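Long-range contact in MFP2B (Ascaris suum, PDB 2BJR), which probably enhances polymerization of the major sperm protein, MSP, during the amoeboid motility of nematode sperm: residues M33-H46 / M111-S123. Numbering follows the deposited sequence.
Sequences MYVALWYKNGRPMH and MLRCGDSFPILWS. With SO4 (sulfate ion), chain E.
The imidazole of His-46 lies between Pro-119, whose CD sits over the centre of one face in a CH-pi contact (3.6 Å to the ring centroid), and Leu-37, whose CD1 meets the opposite face toward its rim. At the ring edge, near its plane, stand Ser-117 OG and Cys-114 SG. The hydroxyl is 2.7 Å from His-46 ND1 in a hydrogen bond that either residue could donate, and it also accepts a weak bond from His-46 N. With CG beside its own backbone N (chi1 -67°), the histidine brings ND1 and that N to one oxygen. Cys-114 SG lies 3.3 Å from His-46 NE2 and touches Leu-37 CD2 at 3.8 Å. Farther along, Val-35 CG1 packs crosswise on Pro-119 CG (3.7 Å), while Pro-44 CB meets Cys-114 CB (3.9 Å) at the type II' turn 114-117. The ring of Trp-11 (strand 10-15) meets that of His-46 with the planes at about 40°, and Tyr-133 of strand 130-135 touches it as well. Strands 43-46 and 117-122 run nearly parallel (6°) yet belong to separate antiparallel sheets; the hairpin of strands 34-40 and 43-52 meets outermost strand 117-122 largely through side chains, within the first of two cytosolic motility protein family regions.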
loop_
_atom_site.group_PDB
_atom_site.type_symbol
_atom_site.label_atom_id
_atom_site.label_comp_id
_atom_site.label_asym_id
_atom_site.label_seq_id
_atom_site.Cartn_x
_atom_site.Cartn_y
_atom_site.Cartn_z
HETATM N N MSE A 33 -4.506 3.719 0.579
HETATM C CA MSE A 33 -4.992 5.027 1.008
HETATM C C MSE A 33 -3.787 5.960 0.977
HETATM O O MSE A 33 -2.810 5.704 1.680
HETATM C CB MSE A 33 -5.607 4.953 2.408
HETATM C CG MSE A 33 -6.253 6.233 2.860
HETATM SE SE MSE A 33 -7.150 5.955 4.582
HETATM C CE MSE A 33 -8.495 4.610 3.904
ATOM N N TYR A 34 -3.877 7.059 0.192
ATOM C CA TYR A 34 -2.761 7.965 -0.058
ATOM C C TYR A 34 -3.168 9.405 0.284
ATOM O O TYR A 34 -4.326 9.771 0.128
ATOM C CB TYR A 34 -2.271 7.882 -1.510
ATOM C CG TYR A 34 -1.934 6.483 -1.983
ATOM C CD1 TYR A 34 -2.920 5.602 -2.412
ATOM C CD2 TYR A 34 -0.618 6.065 -2.070
ATOM C CE1 TYR A 34 -2.607 4.320 -2.838
ATOM C CE2 TYR A 34 -0.305 4.812 -2.515
ATOM C CZ TYR A 34 -1.271 3.960 -2.902
ATOM O OH TYR A 34 -0.891 2.750 -3.393
ATOM N N VAL A 35 -2.181 10.194 0.703
ATOM C CA VAL A 35 -2.381 11.569 1.115
ATOM C C VAL A 35 -2.640 12.415 -0.131
ATOM O O VAL A 35 -1.800 12.481 -1.057
ATOM C CB VAL A 35 -1.154 12.121 1.938
ATOM C CG1 VAL A 35 -1.464 13.492 2.445
ATOM C CG2 VAL A 35 -0.853 11.201 3.105
ATOM N N ALA A 36 -3.766 13.131 -0.118
ATOM C CA ALA A 36 -4.222 13.893 -1.271
ATOM C C ALA A 36 -4.643 15.285 -0.899
ATOM O O ALA A 36 -4.904 15.604 0.261
ATOM C CB ALA A 36 -5.340 13.203 -1.990
ATOM N N LEU A 37 -4.637 16.118 -1.920
ATOM C CA LEU A 37 -4.855 17.570 -1.779
ATOM C C LEU A 37 -5.710 18.112 -2.919
ATOM O O LEU A 37 -5.518 17.788 -4.095
ATOM C CB LEU A 37 -3.498 18.298 -1.754
ATOM C CG LEU A 37 -3.525 19.846 -1.792
ATOM C CD1 LEU A 37 -4.149 20.436 -0.501
ATOM C CD2 LEU A 37 -2.077 20.317 -2.003
ATOM N N TRP A 38 -6.644 18.993 -2.566
ATOM C CA TRP A 38 -7.506 19.661 -3.552
ATOM C C TRP A 38 -7.702 21.116 -3.122
ATOM O O TRP A 38 -7.419 21.490 -1.977
ATOM C CB TRP A 38 -8.845 18.915 -3.601
ATOM C CG TRP A 38 -9.884 19.405 -4.614
ATOM C CD1 TRP A 38 -9.831 19.374 -5.975
ATOM C CD2 TRP A 38 -11.152 19.978 -4.278
ATOM N NE1 TRP A 38 -10.989 19.915 -6.501
ATOM C CE2 TRP A 38 -11.818 20.276 -5.482
ATOM C CE3 TRP A 38 -11.788 20.258 -3.080
ATOM C CZ2 TRP A 38 -13.089 20.860 -5.515
ATOM C CZ3 TRP A 38 -13.075 20.823 -3.121
ATOM C CH2 TRP A 38 -13.695 21.097 -4.327
ATOM N N TYR A 39 -8.145 21.922 -4.075
ATOM C CA TYR A 39 -8.363 23.356 -3.839
ATOM C C TYR A 39 -9.734 23.730 -4.328
ATOM O O TYR A 39 -10.196 23.231 -5.357
ATOM C CB TYR A 39 -7.344 24.216 -4.590
ATOM C CG TYR A 39 -5.975 24.165 -4.015
ATOM C CD1 TYR A 39 -5.150 23.121 -4.325
ATOM C CD2 TYR A 39 -5.484 25.164 -3.223
ATOM C CE1 TYR A 39 -3.889 23.070 -3.851
ATOM C CE2 TYR A 39 -4.216 25.124 -2.743
ATOM C CZ TYR A 39 -3.427 24.048 -3.038
ATOM O OH TYR A 39 -2.128 23.978 -2.585
ATOM N N LYS A 40 -10.390 24.591 -3.581
ATOM C CA LYS A 40 -11.635 25.183 -4.009
ATOM C C LYS A 40 -11.500 26.680 -3.776
ATOM O O LYS A 40 -11.306 27.091 -2.646
ATOM C CB LYS A 40 -12.773 24.641 -3.162
ATOM C CG LYS A 40 -14.140 25.210 -3.509
ATOM C CD LYS A 40 -14.658 24.647 -4.766
ATOM C CE LYS A 40 -16.056 25.147 -5.080
ATOM N NZ LYS A 40 -16.503 24.449 -6.309
ATOM N N ASN A 41 -11.544 27.462 -4.861
ATOM C CA ASN A 41 -11.471 28.926 -4.785
ATOM C C ASN A 41 -10.195 29.369 -4.036
ATOM O O ASN A 41 -10.259 30.190 -3.159
ATOM C CB ASN A 41 -12.740 29.470 -4.082
ATOM C CG ASN A 41 -14.094 29.123 -4.843
ATOM O OD1 ASN A 41 -14.185 29.174 -6.083
ATOM N ND2 ASN A 41 -15.125 28.783 -4.070
ATOM N N GLY A 42 -9.050 28.766 -4.363
ATOM C CA GLY A 42 -7.771 29.087 -3.754
ATOM C C GLY A 42 -7.556 28.527 -2.359
ATOM O O GLY A 42 -6.505 28.784 -1.773
ATOM N N ARG A 43 -8.522 27.794 -1.790
ATOM C CA ARG A 43 -8.374 27.314 -0.423
ATOM C C ARG A 43 -8.025 25.796 -0.462
ATOM O O ARG A 43 -8.769 25.016 -1.037
ATOM C CB ARG A 43 -9.673 27.538 0.356
ATOM C CG ARG A 43 -9.679 26.987 1.772
ATOM C CD ARG A 43 -10.911 27.361 2.655
ATOM N NE ARG A 43 -11.463 26.156 3.300
ATOM C CZ ARG A 43 -12.284 25.275 2.706
ATOM N NH1 ARG A 43 -12.687 25.467 1.463
ATOM N NH2 ARG A 43 -12.710 24.198 3.355
ATOM N N PRO A 44 -6.906 25.411 0.133
ATOM C CA PRO A 44 -6.477 24.003 0.135
ATOM C C PRO A 44 -7.270 23.198 1.156
ATOM O O PRO A 44 -7.566 23.673 2.257
ATOM C CB PRO A 44 -4.979 24.098 0.567
ATOM C CG PRO A 44 -4.895 25.339 1.414
ATOM C CD PRO A 44 -5.934 26.270 0.826
HETATM N N MSE A 45 -7.567 21.967 0.801
HETATM C CA MSE A 45 -7.981 21.011 1.795
HETATM C C MSE A 45 -7.448 19.616 1.506
HETATM O O MSE A 45 -7.414 19.219 0.367
HETATM C CB MSE A 45 -9.498 20.976 1.861
HETATM C CG MSE A 45 -10.113 20.589 0.629
HETATM SE SE MSE A 45 -12.095 21.174 0.645
HETATM C CE MSE A 45 -11.761 22.980 -0.195
ATOM N N HIS A 46 -7.115 18.882 2.564
ATOM C CA HIS A 46 -6.591 17.523 2.370
ATOM C C HIS A 46 -7.695 16.462 2.390
ATOM O O HIS A 46 -8.783 16.708 2.925
ATOM C CB HIS A 46 -5.472 17.260 3.382
ATOM C CG HIS A 46 -4.270 18.092 3.135
ATOM N ND1 HIS A 46 -4.023 19.236 3.842
ATOM C CD2 HIS A 46 -3.232 17.944 2.275
ATOM C CE1 HIS A 46 -2.906 19.795 3.396
ATOM N NE2 HIS A 46 -2.397 19.026 2.453
HETATM N N MSE A 111 5.620 20.834 10.745
HETATM C CA MSE A 111 4.411 20.058 10.480
HETATM C C MSE A 111 4.069 20.214 9.037
HETATM O O MSE A 111 4.120 21.328 8.487
HETATM C CB MSE A 111 3.242 20.513 11.349
HETATM C CG MSE A 111 3.368 20.348 12.821
HETATM SE SE MSE A 111 3.873 18.506 13.447
HETATM C CE MSE A 111 5.795 18.762 13.600
ATOM N N LEU A 112 3.731 19.117 8.386
ATOM C CA LEU A 112 3.271 19.222 7.043
ATOM C C LEU A 112 1.944 19.986 7.043
ATOM O O LEU A 112 1.039 19.713 7.835
ATOM C CB LEU A 112 3.099 17.880 6.422
ATOM C CG LEU A 112 2.424 17.835 5.055
ATOM C CD1 LEU A 112 3.442 18.224 4.026
ATOM C CD2 LEU A 112 1.866 16.440 4.734
ATOM N N ARG A 113 1.852 20.950 6.141
ATOM C CA ARG A 113 0.610 21.720 6.003
ATOM C C ARG A 113 0.535 22.372 4.638
ATOM O O ARG A 113 1.571 22.566 3.978
ATOM C CB ARG A 113 0.514 22.782 7.077
ATOM C CG ARG A 113 1.582 23.849 6.936
ATOM C CD ARG A 113 1.641 24.767 8.122
ATOM N NE ARG A 113 0.411 25.563 8.215
ATOM C CZ ARG A 113 0.131 26.369 9.213
ATOM N NH1 ARG A 113 0.975 26.473 10.232
ATOM N NH2 ARG A 113 -1.003 27.059 9.227
ATOM N N CYS A 114 -0.685 22.692 4.221
ATOM C CA CYS A 114 -0.947 23.588 3.077
ATOM C C CYS A 114 -1.911 24.630 3.560
ATOM O O CYS A 114 -3.050 24.341 3.877
ATOM C CB CYS A 114 -1.495 22.847 1.868
ATOM S SG CYS A 114 -0.485 21.467 1.295
ATOM N N GLY A 115 -1.424 25.844 3.737
ATOM C CA GLY A 115 -2.256 26.887 4.313
ATOM C C GLY A 115 -2.714 26.468 5.691
ATOM O O GLY A 115 -1.925 26.047 6.543
ATOM N N ASP A 116 -3.999 26.478 5.922
ATOM C CA ASP A 116 -4.485 26.110 7.243
ATOM C C ASP A 116 -4.896 24.618 7.333
ATOM O O ASP A 116 -5.375 24.204 8.353
ATOM C CB ASP A 116 -5.687 26.966 7.635
ATOM C CG ASP A 116 -5.295 28.366 8.151
ATOM O OD1 ASP A 116 -4.188 28.577 8.677
ATOM O OD2 ASP A 116 -6.119 29.283 8.129
ATOM N N SER A 117 -4.671 23.845 6.282
ATOM C CA SER A 117 -5.126 22.456 6.263
ATOM C C SER A 117 -3.924 21.553 6.483
ATOM O O SER A 117 -2.844 21.770 5.900
ATOM C CB SER A 117 -5.802 22.154 4.963
ATOM O OG SER A 117 -6.015 20.763 4.758
ATOM N N PHE A 118 -4.113 20.531 7.309
ATOM C CA PHE A 118 -3.138 19.460 7.347
ATOM C C PHE A 118 -3.784 18.088 7.373
ATOM O O PHE A 118 -4.862 17.918 7.958
ATOM C CB PHE A 118 -2.207 19.585 8.489
ATOM C CG PHE A 118 -2.836 19.738 9.793
ATOM C CD1 PHE A 118 -2.887 18.679 10.686
ATOM C CD2 PHE A 118 -3.259 20.987 10.224
ATOM C CE1 PHE A 118 -3.427 18.852 11.959
ATOM C CE2 PHE A 118 -3.809 21.154 11.483
ATOM C CZ PHE A 118 -3.884 20.111 12.351
ATOM N N PRO A 119 -3.153 17.129 6.733
ATOM C CA PRO A 119 -3.672 15.754 6.793
ATOM C C PRO A 119 -3.750 15.218 8.204
ATOM O O PRO A 119 -2.865 15.518 9.038
ATOM C CB PRO A 119 -2.666 14.971 5.962
ATOM C CG PRO A 119 -2.037 15.992 5.067
ATOM C CD PRO A 119 -1.951 17.239 5.875
ATOM N N ILE A 120 -4.794 14.436 8.484
ATOM C CA ILE A 120 -4.954 13.770 9.764
ATOM C C ILE A 120 -5.536 12.371 9.521
ATOM O O ILE A 120 -6.512 12.200 8.775
ATOM C CB ILE A 120 -5.745 14.630 10.748
ATOM C CG1 ILE A 120 -5.738 14.021 12.138
ATOM C CG2 ILE A 120 -7.159 14.916 10.275
ATOM C CD1 ILE A 120 -6.237 15.026 13.208
ATOM N N LEU A 121 -4.866 11.386 10.098
ATOM C CA LEU A 121 -5.261 9.984 9.988
ATOM C C LEU A 121 -5.889 9.485 11.270
ATOM O O LEU A 121 -5.263 9.404 12.307
ATOM C CB LEU A 121 -4.042 9.143 9.622
ATOM C CG LEU A 121 -4.359 7.666 9.426
ATOM C CD1 LEU A 121 -5.240 7.387 8.217
ATOM C CD2 LEU A 121 -3.044 6.943 9.285
ATOM N N TRP A 122 -7.159 9.135 11.169
ATOM C CA TRP A 122 -7.912 8.495 12.225
ATOM C C TRP A 122 -7.624 6.998 12.144
ATOM O O TRP A 122 -8.410 6.232 11.653
ATOM C CB TRP A 122 -9.395 8.808 12.047
ATOM C CG TRP A 122 -10.327 8.422 13.155
ATOM C CD1 TRP A 122 -10.028 7.778 14.332
ATOM C CD2 TRP A 122 -11.728 8.657 13.176
ATOM N NE1 TRP A 122 -11.174 7.565 15.059
ATOM C CE2 TRP A 122 -12.233 8.115 14.380
ATOM C CE3 TRP A 122 -12.619 9.266 12.285
ATOM C CZ2 TRP A 122 -13.595 8.166 14.711
ATOM C CZ3 TRP A 122 -13.947 9.316 12.608
ATOM C CH2 TRP A 122 -14.429 8.790 13.820
ATOM N N SER A 123 -6.463 6.622 12.648
ATOM C CA SER A 123 -5.904 5.298 12.468
ATOM C C SER A 123 -6.736 4.198 13.140
ATOM O O SER A 123 -6.829 3.073 12.620
ATOM C CB SER A 123 -4.443 5.258 13.023
ATOM O OG SER A 123 -4.274 6.090 14.207
HETATM S S SO4 E . -12.159 5.873 18.303
HETATM O O1 SO4 E . -10.886 6.534 17.992
HETATM O O2 SO4 E . -12.877 5.720 17.056
HETATM O O3 SO4 E . -11.821 4.577 18.934
HETATM O O4 SO4 E . -12.887 6.693 19.241
#